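Local coordinates for protein putative thioesterase II (Thermobifida fusca, PDB 3BBJ) that probably hydrolyses thioesters such as acyl-CoA, as a putative thioesterase with two hot-dog domains in one chain, at residues 12-17 / 22-27; 40-45 / 220-225; 48-53 / 106-111; 78-81 / 87-90; 91-94 / 99-102. One frame throughout, in Å; residues are numbered along the deposited sequence.

Interaction 1: 12-17 / 22-27; sequences TEVVRV and YAVELD
Y22 turns CG anti to its own carbonyl carbon (chi1 -66°), laying the phenol ring back across the backbone of R16 and bringing CE2 to 3.6 Å from R16 CB. R16 in turn holds CG anti to its N (chi1 157°) and bends at the next bond, which places R16 CD 4.2 Å above one face of the Y22 ring, displaced toward the rim. Ring atom CD2 of Y22 also meets R16 CA at 3.5 Å and V14 CG2 at 4.0 Å. The backbone under these groups is antiparallel. V15 and A23 form a hydrogen-bonded pair, V15 N donating a hydrogen bond to A23 O at 2.9 Å and A23 N one to V15 O at 2.8 Å, both donors lying in the carbonyl planes. This is the hairpin of strands 14-18 and 21-26, at the margin of the N-terminal hot-dog domain, whose antiparallel sheet curls round the long helix 38-51. V14, Y22 and V24 face that helix: V24 CG2 packs on V14 CG1 at 3.9 Å, both valines touch V44, and Y22 OH is hydrogen-bonded to E52 OE2. Replacing Y22 by an alanine would probably leave the E52 carboxylate without this hydroxyl partner and open a gap between the R16 side chain and the end of the helix. At the end of the segment V17 CG2 presses on A23 CB at 3.4 Å, tighter than usual for two methyl groups. Beyond the pair, strand 21-26 continues the sheet through backbone bonds to strand 72-82.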
# COMPACT_ATOMS: atom_id res chain seq x y z
N THR A 12 1.42 -15.33 -19.49
CA THR A 12 0.79 -14.08 -19.05
C THR A 12 0.12 -13.26 -20.15
O THR A 12 -0.33 -12.15 -19.89
CB THR A 12 1.84 -13.18 -18.31
OG1 THR A 12 2.92 -12.84 -19.21
CG2 THR A 12 2.42 -13.92 -17.10
N GLU A 13 0.06 -13.77 -21.37
CA GLU A 13 -0.55 -12.99 -22.45
C GLU A 13 -2.05 -12.90 -22.26
O GLU A 13 -2.69 -13.88 -21.90
CB GLU A 13 -0.22 -13.59 -23.84
CG GLU A 13 -0.83 -14.97 -24.12
CD GLU A 13 -0.83 -15.34 -25.61
OE1 GLU A 13 -1.00 -14.43 -26.46
OE2 GLU A 13 -0.69 -16.55 -25.90
N VAL A 14 -2.60 -11.72 -22.50
CA VAL A 14 -4.04 -11.47 -22.37
C VAL A 14 -4.54 -10.98 -23.72
O VAL A 14 -3.91 -10.14 -24.37
CB VAL A 14 -4.35 -10.45 -21.23
CG1 VAL A 14 -3.58 -10.83 -19.96
CG2 VAL A 14 -4.02 -9.02 -21.64
N VAL A 15 -5.67 -11.52 -24.16
CA VAL A 15 -6.21 -11.20 -25.49
C VAL A 15 -7.46 -10.38 -25.35
O VAL A 15 -8.34 -10.71 -24.58
CB VAL A 15 -6.51 -12.48 -26.33
CG1 VAL A 15 -7.20 -12.13 -27.63
CG2 VAL A 15 -5.23 -13.25 -26.62
N ARG A 16 -7.50 -9.30 -26.11
CA ARG A 16 -8.63 -8.39 -26.18
C ARG A 16 -9.79 -9.10 -26.91
O ARG A 16 -9.71 -9.40 -28.09
CB ARG A 16 -8.15 -7.10 -26.87
CG ARG A 16 -9.16 -6.19 -27.54
CD ARG A 16 -10.14 -5.58 -26.59
NE ARG A 16 -10.66 -4.28 -27.05
CZ ARG A 16 -11.40 -4.07 -28.15
NH1 ARG A 16 -11.71 -5.05 -28.99
NH2 ARG A 16 -11.81 -2.84 -28.42
N VAL A 17 -10.84 -9.40 -26.15
CA VAL A 17 -12.03 -10.12 -26.63
C VAL A 17 -13.23 -9.22 -26.97
O VAL A 17 -14.14 -9.63 -27.68
CB VAL A 17 -12.45 -11.16 -25.55
CG1 VAL A 17 -13.94 -11.51 -25.65
CG2 VAL A 17 -11.56 -12.40 -25.64
N TYR A 22 -11.19 -8.78 -21.78
CA TYR A 22 -10.03 -9.57 -22.16
C TYR A 22 -10.17 -11.00 -21.70
O TYR A 22 -10.92 -11.28 -20.78
CB TYR A 22 -8.77 -8.96 -21.56
CG TYR A 22 -8.42 -7.59 -22.10
CD1 TYR A 22 -9.09 -6.45 -21.67
CD2 TYR A 22 -7.41 -7.43 -23.02
CE1 TYR A 22 -8.76 -5.18 -22.16
CE2 TYR A 22 -7.07 -6.18 -23.51
CZ TYR A 22 -7.74 -5.06 -23.09
OH TYR A 22 -7.39 -3.83 -23.62
N ALA A 23 -9.47 -11.90 -22.37
CA ALA A 23 -9.45 -13.31 -22.02
C ALA A 23 -8.02 -13.69 -21.67
O ALA A 23 -7.06 -13.17 -22.24
CB ALA A 23 -9.95 -14.16 -23.18
N VAL A 24 -7.89 -14.61 -20.71
CA VAL A 24 -6.59 -15.08 -20.27
C VAL A 24 -6.68 -16.57 -19.91
O VAL A 24 -7.75 -17.05 -19.53
CB VAL A 24 -6.11 -14.21 -19.06
CG1 VAL A 24 -6.94 -14.51 -17.81
CG2 VAL A 24 -4.64 -14.41 -18.77
N GLU A 25 -5.58 -17.29 -20.07
CA GLU A 25 -5.46 -18.70 -19.63
C GLU A 25 -4.51 -18.80 -18.44
O GLU A 25 -3.32 -18.51 -18.56
CB GLU A 25 -4.93 -19.60 -20.77
CG GLU A 25 -6.00 -20.49 -21.42
CD GLU A 25 -6.29 -21.75 -20.60
OE1 GLU A 25 -5.35 -22.32 -20.00
OE2 GLU A 25 -7.46 -22.19 -20.58
N LEU A 26 -5.03 -19.21 -17.30
CA LEU A 26 -4.19 -19.32 -16.10
C LEU A 26 -3.38 -20.60 -16.19
O LEU A 26 -3.93 -21.70 -16.29
CB LEU A 26 -5.02 -19.26 -14.82
CG LEU A 26 -5.87 -17.99 -14.66
CD1 LEU A 26 -6.15 -17.79 -13.20
CD2 LEU A 26 -5.21 -16.74 -15.25
N ASP A 27 -2.07 -20.43 -16.17
CA ASP A 27 -1.13 -21.51 -16.34
C ASP A 27 -0.94 -22.24 -15.01
O ASP A 27 -0.48 -21.64 -14.03
CB ASP A 27 0.18 -20.92 -16.88
CG ASP A 27 1.28 -21.95 -17.03
OD1 ASP A 27 1.10 -23.11 -16.62
OD2 ASP A 27 2.33 -21.58 -17.54

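Interaction 2: 40-45 / 220-225; sequences YLMTVL and LTWHLR
M42 and L220 mark the nearest backbone approach here, yet their CA atoms are still 9.6 Å apart: helix 40-45 and strand 220-224 share no hydrogen bond, and side chains alone bridge the gap. The arrangement belongs to a double hot-dog fold. The helix is part of 38-51, which the sheet of the N-terminal domain wraps, whereas the strand comes from the C-terminal half of the chain and runs antiparallel beside strand 57-65, tied to it by backbone bonds such as those of L220 with Y63 and W222 with S61. M42, deposited as selenomethionine, spans the distance. Its chain leaves the helix extended through chi2 and bends only at the last torsion (chi3 39°), which carries the terminal methyl CE into the corner between L220 and W222. The selenium sits against both L220 methyls, with SE to L220 CD1 at 3.8 Å and SE to L220 CD2 at 3.9 Å, and the two side chains cross at about a right angle. All three residues are buried, Y63, F65 and V199 also touch M42, and the groups that meet across this contact are methyls, selenium and the indole. T221, between the two strand residues, points away from the helix, and its OG1 is hydrogen-bonded to T221 OG1 of the second subunit; one strand thus serves the hydrophobic core and the dimer interface. At the end of the M42 side chain, CE lies 3.6 Å from L220 CD2 and 3.7 Å from W222 CD1, with W222 NE1 slightly farther at 3.9 Å.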
# COMPACT_ATOMS: atom_id res chain seq x y z
N TYR A 40 1.14 -13.72 -10.09
CA TYR A 40 0.86 -14.12 -11.47
C TYR A 40 -0.45 -13.49 -11.96
O TYR A 40 -0.52 -13.02 -13.09
CB TYR A 40 0.83 -15.66 -11.58
CG TYR A 40 0.33 -16.18 -12.92
CD1 TYR A 40 1.08 -16.01 -14.08
CD2 TYR A 40 -0.90 -16.82 -13.02
CE1 TYR A 40 0.61 -16.47 -15.29
CE2 TYR A 40 -1.37 -17.29 -14.22
CZ TYR A 40 -0.63 -17.12 -15.36
OH TYR A 40 -1.12 -17.61 -16.56
N LEU A 41 -1.46 -13.46 -11.10
CA LEU A 41 -2.75 -12.86 -11.43
C LEU A 41 -2.62 -11.33 -11.55
O LEU A 41 -3.35 -10.69 -12.31
CB LEU A 41 -3.79 -13.20 -10.37
CG LEU A 41 -4.00 -14.67 -9.96
CD1 LEU A 41 -5.12 -14.72 -8.97
CD2 LEU A 41 -4.31 -15.59 -11.15
N MSE A 42 -1.68 -10.76 -10.78
CA MSE A 42 -1.38 -9.33 -10.89
C MSE A 42 -0.78 -8.96 -12.25
O MSE A 42 -1.16 -7.96 -12.86
CB MSE A 42 -0.47 -8.88 -9.75
CG MSE A 42 -1.26 -8.65 -8.43
SE MSE A 42 -0.20 -8.55 -6.81
CE MSE A 42 1.31 -7.55 -7.51
N THR A 43 0.13 -9.81 -12.72
CA THR A 43 0.85 -9.63 -13.97
C THR A 43 -0.12 -9.55 -15.14
O THR A 43 0.02 -8.71 -16.04
CB THR A 43 1.83 -10.82 -14.17
OG1 THR A 43 2.91 -10.72 -13.22
CG2 THR A 43 2.40 -10.83 -15.56
N VAL A 44 -1.11 -10.44 -15.11
CA VAL A 44 -2.15 -10.51 -16.13
C VAL A 44 -3.06 -9.29 -16.06
O VAL A 44 -3.41 -8.71 -17.10
CB VAL A 44 -2.97 -11.82 -15.96
CG1 VAL A 44 -4.34 -11.70 -16.62
CG2 VAL A 44 -2.20 -13.01 -16.52
N LEU A 45 -3.43 -8.88 -14.85
CA LEU A 45 -4.28 -7.71 -14.69
C LEU A 45 -3.50 -6.46 -15.09
O LEU A 45 -4.06 -5.56 -15.71
CB LEU A 45 -4.79 -7.58 -13.26
CG LEU A 45 -5.86 -8.55 -12.75
CD1 LEU A 45 -6.38 -8.00 -11.40
CD2 LEU A 45 -7.01 -8.73 -13.74
N LEU A 220 -2.56 -6.05 -1.59
CA LEU A 220 -1.19 -5.71 -1.95
C LEU A 220 -1.23 -4.45 -2.79
O LEU A 220 -2.00 -4.36 -3.76
CB LEU A 220 -0.49 -6.85 -2.72
CG LEU A 220 0.95 -6.66 -3.21
CD1 LEU A 220 1.62 -7.99 -3.55
CD2 LEU A 220 1.03 -5.73 -4.42
N THR A 221 -0.43 -3.47 -2.38
CA THR A 221 -0.16 -2.27 -3.14
C THR A 221 1.35 -2.18 -3.37
O THR A 221 2.13 -2.36 -2.44
CB THR A 221 -0.58 -1.00 -2.43
OG1 THR A 221 -2.00 -0.98 -2.27
CG2 THR A 221 -0.15 0.22 -3.26
N TRP A 222 1.75 -1.91 -4.60
CA TRP A 222 3.15 -1.76 -4.93
C TRP A 222 3.40 -0.59 -5.90
O TRP A 222 2.57 -0.23 -6.72
CB TRP A 222 3.74 -3.09 -5.43
CG TRP A 222 3.50 -3.36 -6.86
CD1 TRP A 222 2.43 -4.00 -7.40
CD2 TRP A 222 4.34 -3.00 -7.96
NE1 TRP A 222 2.55 -4.07 -8.76
CE2 TRP A 222 3.71 -3.45 -9.14
CE3 TRP A 222 5.57 -2.33 -8.06
CZ2 TRP A 222 4.26 -3.26 -10.40
CZ3 TRP A 222 6.11 -2.14 -9.32
CH2 TRP A 222 5.46 -2.61 -10.47
N HIS A 223 4.57 0.02 -5.77
CA HIS A 223 4.90 1.21 -6.54
C HIS A 223 6.16 1.01 -7.38
O HIS A 223 7.17 0.50 -6.88
CB HIS A 223 5.11 2.38 -5.58
CG HIS A 223 3.96 2.63 -4.66
ND1 HIS A 223 2.73 3.03 -5.12
CD2 HIS A 223 3.86 2.57 -3.32
CE1 HIS A 223 1.91 3.20 -4.09
NE2 HIS A 223 2.57 2.92 -2.99
N LEU A 224 6.10 1.45 -8.63
CA LEU A 224 7.24 1.41 -9.55
C LEU A 224 7.95 2.74 -9.42
O LEU A 224 7.33 3.77 -9.65
CB LEU A 224 6.76 1.26 -11.00
CG LEU A 224 7.86 1.20 -12.06
CD1 LEU A 224 8.74 -0.03 -11.83
CD2 LEU A 224 7.24 1.19 -13.45
N ARG A 225 9.24 2.72 -9.08
CA ARG A 225 10.00 3.92 -8.76
C ARG A 225 11.06 4.35 -9.79
O ARG A 225 11.46 5.52 -9.82
CB ARG A 225 10.70 3.71 -7.42
CG ARG A 225 9.74 3.39 -6.24
CD ARG A 225 8.56 4.34 -6.16
NE ARG A 225 8.97 5.75 -6.27
CZ ARG A 225 9.48 6.48 -5.28
NH1 ARG A 225 9.67 5.97 -4.07
NH2 ARG A 225 9.80 7.75 -5.50

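Interaction 3: 48-53 / 106-111; sequences SALAES and LATATL
S53 and T108 meet hydroxyl to hydroxyl: S53 OG donates to T108 OG1 over 2.6 Å. Two torsions set this up. S53 holds OG anti to its backbone N (chi1 175°), reaching out from the turn that follows helix 38-51, and T108 places OG1 between its own N and carbonyl carbon (chi1 82°), on the side facing that turn. The same rotation sends T108 CG2 toward the helix, where L50 CD2 lies 4.0 Å away; the two side chains slide past one another in opposite directions. L50 sets out alongside rather than at the strand, and only its terminal methyl reaches the threonine. One residue before L50, A49 CB rests between both branches of L106, with CD2 at 4.1 Å and CD1 at 4.2 Å. Here the end of the hot-dog helix of the N-terminal domain lies over strand 99-109 in the sheet that wraps it, and V90 of the neighbouring strand also touches A49. Around the hydroxyl pair the bonds run on in both directions: H55 N is bonded to S53 OG, and T108 OG1 is bonded to the carbonyl O of T88. Each hydroxyl oxygen therefore has two partners, and the series joins the turn after the helix to two adjacent strands. With a valine in place of T108, the S53 hydroxyl would probably lose its acceptor and T88 O its side-chain partner, leaving the turn less firmly held to the sheet. On the strand's far side, A107 and A109 pack against V218 and W246 of the second subunit.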
# COMPACT_ATOMS: atom_id res chain seq x y z
N SER A 48 -3.77 -5.97 -18.83
CA SER A 48 -5.06 -5.47 -19.24
C SER A 48 -5.15 -3.97 -19.06
O SER A 48 -5.72 -3.27 -19.89
CB SER A 48 -6.16 -6.15 -18.41
OG SER A 48 -6.01 -5.90 -17.02
N ALA A 49 -4.58 -3.48 -17.97
CA ALA A 49 -4.68 -2.07 -17.62
C ALA A 49 -3.87 -1.18 -18.54
O ALA A 49 -4.33 -0.12 -18.95
CB ALA A 49 -4.28 -1.85 -16.18
N LEU A 50 -2.66 -1.60 -18.86
CA LEU A 50 -1.79 -0.82 -19.74
C LEU A 50 -2.27 -0.86 -21.19
O LEU A 50 -1.96 0.03 -21.97
CB LEU A 50 -0.35 -1.31 -19.65
CG LEU A 50 0.33 -1.22 -18.28
CD1 LEU A 50 1.65 -1.98 -18.30
CD2 LEU A 50 0.52 0.22 -17.92
N ALA A 51 -2.99 -1.92 -21.56
CA ALA A 51 -3.59 -2.02 -22.89
C ALA A 51 -4.66 -0.93 -23.04
O ALA A 51 -4.89 -0.42 -24.14
CB ALA A 51 -4.19 -3.40 -23.12
N GLU A 52 -5.30 -0.57 -21.93
CA GLU A 52 -6.36 0.44 -21.93
C GLU A 52 -5.86 1.86 -21.69
O GLU A 52 -6.66 2.80 -21.68
CB GLU A 52 -7.40 0.08 -20.86
CG GLU A 52 -8.14 -1.23 -21.17
CD GLU A 52 -9.15 -1.09 -22.30
OE1 GLU A 52 -10.03 -0.20 -22.20
OE2 GLU A 52 -9.07 -1.87 -23.29
N SER A 53 -4.55 2.03 -21.54
CA SER A 53 -3.98 3.30 -21.14
C SER A 53 -3.09 3.92 -22.19
O SER A 53 -2.45 3.23 -22.98
CB SER A 53 -3.15 3.10 -19.86
OG SER A 53 -2.48 4.28 -19.48
N LEU A 106 -4.92 0.74 -10.96
CA LEU A 106 -3.56 1.07 -11.31
C LEU A 106 -3.46 2.49 -11.79
O LEU A 106 -4.16 2.88 -12.74
CB LEU A 106 -3.01 0.11 -12.39
CG LEU A 106 -2.80 -1.37 -12.02
CD1 LEU A 106 -4.11 -2.14 -12.00
CD2 LEU A 106 -1.83 -2.04 -12.96
N ALA A 107 -2.59 3.26 -11.13
CA ALA A 107 -2.25 4.59 -11.58
C ALA A 107 -1.14 4.35 -12.59
O ALA A 107 -0.06 3.87 -12.23
CB ALA A 107 -1.76 5.46 -10.42
N THR A 108 -1.42 4.66 -13.86
CA THR A 108 -0.43 4.52 -14.92
C THR A 108 0.08 5.89 -15.32
O THR A 108 -0.68 6.87 -15.33
CB THR A 108 -0.95 3.78 -16.18
OG1 THR A 108 -1.67 4.70 -17.01
CG2 THR A 108 -1.86 2.59 -15.81
N ALA A 109 1.37 5.93 -15.62
CA ALA A 109 2.04 7.15 -16.06
C ALA A 109 3.23 6.69 -16.91
O ALA A 109 3.41 5.50 -17.13
CB ALA A 109 2.50 7.97 -14.87
N THR A 110 4.02 7.63 -17.41
CA THR A 110 5.20 7.29 -18.20
C THR A 110 6.40 7.87 -17.50
O THR A 110 6.58 9.06 -17.48
CB THR A 110 5.09 7.84 -19.65
OG1 THR A 110 3.94 7.26 -20.28
CG2 THR A 110 6.36 7.50 -20.48
N LEU A 111 7.22 7.01 -16.92
CA LEU A 111 8.41 7.44 -16.22
C LEU A 111 9.55 7.69 -17.20
O LEU A 111 9.59 7.11 -18.28
CB LEU A 111 8.86 6.38 -15.23
CG LEU A 111 7.90 5.99 -14.10
CD1 LEU A 111 8.60 5.00 -13.18
CD2 LEU A 111 7.44 7.23 -13.36

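Interaction 4: 78-81 / 87-90; sequences TRVL and VTTV. With EDO (1,2-ethanediol), chain G.
The beta hairpin of strands 72-82 and 88-96, in the sheet of the N-terminal hot-dog domain, is joined here close to its turn. V80 and V90 form an antiparallel non-hydrogen-bonded pair with CA atoms only 4.2 Å apart and both side chains on one face, where V90 also touches A49 of the helix. Beyond this pair the regular ladder is broken: L81 N bonds T89 O nearly along the C=O axis (2.6 Å as modelled, perhaps imprecise), and T89 also bonds K82 through the backbone, consistent with a classic beta bulge. V80 keeps CG1 anti to its N (chi1 -177°), directing this methyl along the partner strand to T88 CG2 at 3.9 Å. V90 CG1 instead lies beside the carbonyl of R79, 3.7 Å from its O. On the other face L81 CD1 lies 4.2 Å from T89 CG2, and H66 of the second subunit packs on both residues. V87 N, at the start of 87-90, makes a long 3.3 Å bond to O1 of a 1,2-ethanediol, probably left from crystallisation and also bound by T86 N. Main-chain hydrogen bonding thus runs between methyl-bearing side chains, while the ethanediol probably stands where solvent would.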
# COMPACT_ATOMS: atom_id res chain seq x y z
N THR A 78 -12.26 -4.41 -17.71
CA THR A 78 -11.54 -3.17 -17.40
C THR A 78 -12.38 -1.90 -17.44
O THR A 78 -13.45 -1.86 -18.02
CB THR A 78 -10.31 -2.96 -18.32
OG1 THR A 78 -10.74 -2.73 -19.66
CG2 THR A 78 -9.37 -4.16 -18.28
N ARG A 79 -11.86 -0.84 -16.81
CA ARG A 79 -12.57 0.44 -16.73
C ARG A 79 -11.61 1.58 -16.41
O ARG A 79 -10.92 1.54 -15.40
CB ARG A 79 -13.66 0.34 -15.67
CG ARG A 79 -14.66 1.45 -15.71
CD ARG A 79 -15.91 1.06 -14.96
NE ARG A 79 -16.75 2.22 -14.68
CZ ARG A 79 -16.77 2.89 -13.53
NH1 ARG A 79 -16.00 2.55 -12.50
NH2 ARG A 79 -17.59 3.93 -13.42
N VAL A 80 -11.56 2.58 -17.28
CA VAL A 80 -10.69 3.74 -17.08
C VAL A 80 -11.44 4.63 -16.13
O VAL A 80 -12.60 4.95 -16.36
CB VAL A 80 -10.40 4.51 -18.42
CG1 VAL A 80 -9.41 5.66 -18.17
CG2 VAL A 80 -9.86 3.56 -19.49
N LEU A 81 -10.81 4.99 -15.03
CA LEU A 81 -11.47 5.83 -14.03
C LEU A 81 -11.19 7.31 -14.25
O LEU A 81 -12.01 8.15 -13.93
CB LEU A 81 -11.03 5.42 -12.62
CG LEU A 81 -11.39 4.00 -12.18
CD1 LEU A 81 -10.86 3.74 -10.74
CD2 LEU A 81 -12.91 3.75 -12.28
N VAL A 87 -1.12 11.17 -15.34
CA VAL A 87 -1.62 9.90 -14.75
C VAL A 87 -2.98 9.47 -15.31
O VAL A 87 -3.91 10.26 -15.36
CB VAL A 87 -1.72 10.00 -13.18
CG1 VAL A 87 -2.28 8.73 -12.55
CG2 VAL A 87 -0.36 10.30 -12.57
N THR A 88 -3.08 8.21 -15.75
CA THR A 88 -4.35 7.60 -16.21
C THR A 88 -4.62 6.37 -15.36
O THR A 88 -3.82 5.44 -15.30
CB THR A 88 -4.32 7.19 -17.70
OG1 THR A 88 -4.27 8.37 -18.52
CG2 THR A 88 -5.56 6.40 -18.09
N THR A 89 -5.78 6.35 -14.72
CA THR A 89 -6.11 5.32 -13.76
C THR A 89 -7.16 4.34 -14.28
O THR A 89 -8.26 4.75 -14.68
CB THR A 89 -6.53 5.98 -12.45
OG1 THR A 89 -5.42 6.77 -12.01
CG2 THR A 89 -6.87 4.94 -11.36
N VAL A 90 -6.80 3.05 -14.26
CA VAL A 90 -7.60 1.95 -14.79
C VAL A 90 -7.95 0.92 -13.70
O VAL A 90 -7.11 0.47 -12.93
CB VAL A 90 -6.86 1.23 -15.99
CG1 VAL A 90 -7.77 0.17 -16.69
CG2 VAL A 90 -6.35 2.25 -17.02
C1 EDO G . -2.52 15.35 -14.32
O1 EDO G . -2.61 14.03 -14.89
C2 EDO G . -2.03 16.39 -15.35
O2 EDO G . -0.77 17.00 -15.01

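Interaction 5: 91-94 / 99-102; sequences QTTL and RTIL
A classic beta bulge interrupts the hairpin of strands 88-96 and 99-109, with I101 and L102 both standing opposite L94. L94 N donates to L102 O at 2.9 Å and nearly straight (175°), and L94 O accepts from I101 N at 2.8 Å, that donor tilted 19° from the carbonyl plane. I101 has the near-helical backbone (psi -52°) expected at the first bulge position, which fits the extra residue into its strand. The neighbouring carbonyl contacts are softer: T93 CA approaches L102 O at 3.5 Å. T93 CG2, anti to the backbone N, lies 3.6 Å from the same oxygen and touches T100 CG2 at 4.0 Å, the two side chains set at a slant. Within the N-terminal hot-dog domain the hairpin forms part of the sheet that wraps helix 38-51: L94 and L102 turn to that helix and pack on L45, and L102 also on L41. I101 leads elsewhere; its CB is 4.2 Å from L94 CD2, but the rest of the side chain heads off toward A69 and Q96. T100 touches L81 of the second subunit, and the exposed side chain of R99 ends about 3 Å from a bound sulfate, probably from the crystallisation liquor.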
# COMPACT_ATOMS: atom_id res chain seq x y z
N GLN A 91 -9.23 0.55 -13.65
CA GLN A 91 -9.72 -0.52 -12.80
C GLN A 91 -9.84 -1.78 -13.66
O GLN A 91 -10.34 -1.75 -14.80
CB GLN A 91 -11.06 -0.13 -12.21
CG GLN A 91 -11.74 -1.11 -11.30
CD GLN A 91 -13.00 -0.50 -10.68
OE1 GLN A 91 -14.13 -0.87 -11.03
NE2 GLN A 91 -12.80 0.49 -9.81
N THR A 92 -9.34 -2.89 -13.12
CA THR A 92 -9.31 -4.15 -13.83
C THR A 92 -9.69 -5.25 -12.84
O THR A 92 -9.15 -5.31 -11.71
CB THR A 92 -7.92 -4.39 -14.47
OG1 THR A 92 -7.88 -5.67 -15.12
CG2 THR A 92 -6.80 -4.31 -13.42
N THR A 93 -10.64 -6.09 -13.24
CA THR A 93 -11.15 -7.16 -12.39
C THR A 93 -11.10 -8.52 -13.11
O THR A 93 -11.48 -8.64 -14.29
CB THR A 93 -12.60 -6.85 -11.96
OG1 THR A 93 -12.67 -5.51 -11.47
CG2 THR A 93 -13.09 -7.85 -10.89
N LEU A 94 -10.62 -9.54 -12.38
CA LEU A 94 -10.50 -10.89 -12.91
C LEU A 94 -11.65 -11.77 -12.45
O LEU A 94 -11.97 -11.81 -11.26
CB LEU A 94 -9.19 -11.53 -12.47
CG LEU A 94 -8.90 -12.94 -12.96
CD1 LEU A 94 -8.80 -12.97 -14.49
CD2 LEU A 94 -7.60 -13.45 -12.31
N ARG A 99 -17.33 -15.90 -10.92
CA ARG A 99 -17.02 -15.29 -9.63
C ARG A 99 -15.81 -14.36 -9.73
O ARG A 99 -14.87 -14.66 -10.49
CB ARG A 99 -16.79 -16.38 -8.58
CG ARG A 99 -18.10 -17.08 -8.14
CD ARG A 99 -17.88 -18.32 -7.27
NE ARG A 99 -17.22 -19.41 -8.00
CZ ARG A 99 -17.12 -20.68 -7.58
NH1 ARG A 99 -17.65 -21.05 -6.41
NH2 ARG A 99 -16.50 -21.58 -8.33
N THR A 100 -15.85 -13.24 -9.01
CA THR A 100 -14.73 -12.32 -9.00
C THR A 100 -13.59 -12.89 -8.15
O THR A 100 -13.79 -13.34 -7.04
CB THR A 100 -15.10 -10.88 -8.53
OG1 THR A 100 -15.74 -10.92 -7.25
CG2 THR A 100 -16.03 -10.20 -9.54
N ILE A 101 -12.39 -12.87 -8.71
CA ILE A 101 -11.21 -13.41 -8.05
C ILE A 101 -10.45 -12.29 -7.31
O ILE A 101 -10.19 -12.37 -6.10
CB ILE A 101 -10.29 -14.05 -9.12
CG1 ILE A 101 -11.06 -15.12 -9.93
CG2 ILE A 101 -8.99 -14.61 -8.50
CD1 ILE A 101 -11.64 -16.28 -9.12
N LEU A 102 -10.18 -11.23 -8.07
CA LEU A 102 -9.25 -10.19 -7.70
C LEU A 102 -9.58 -8.92 -8.45
O LEU A 102 -9.96 -8.98 -9.62
CB LEU A 102 -7.86 -10.66 -8.15
CG LEU A 102 -6.65 -9.74 -7.95
CD1 LEU A 102 -6.44 -9.51 -6.45
CD2 LEU A 102 -5.45 -10.39 -8.58

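All five contacts gather round helix 38-51. Interactions 2 and 3 use it directly, in its first half and at its end, their centres 12 Å apart; interactions 1, 4 and 5 build the sheet about it from three hairpins. Strand 88-96 is shared by 4 and 5, strand 99-109 by 3 and 5, and the closest centres, those of 3 and 4, are about 7 Å apart. Interaction 1 closes first along the chain, and 3, 4 and 5 all lie inside the long loop closed by interaction 2. Interaction 2 joins the N-terminal hot-dog domain to the C-terminal one, while interactions 2 to 5 also touch the second subunit, so core and dimer interface are built from the same strands.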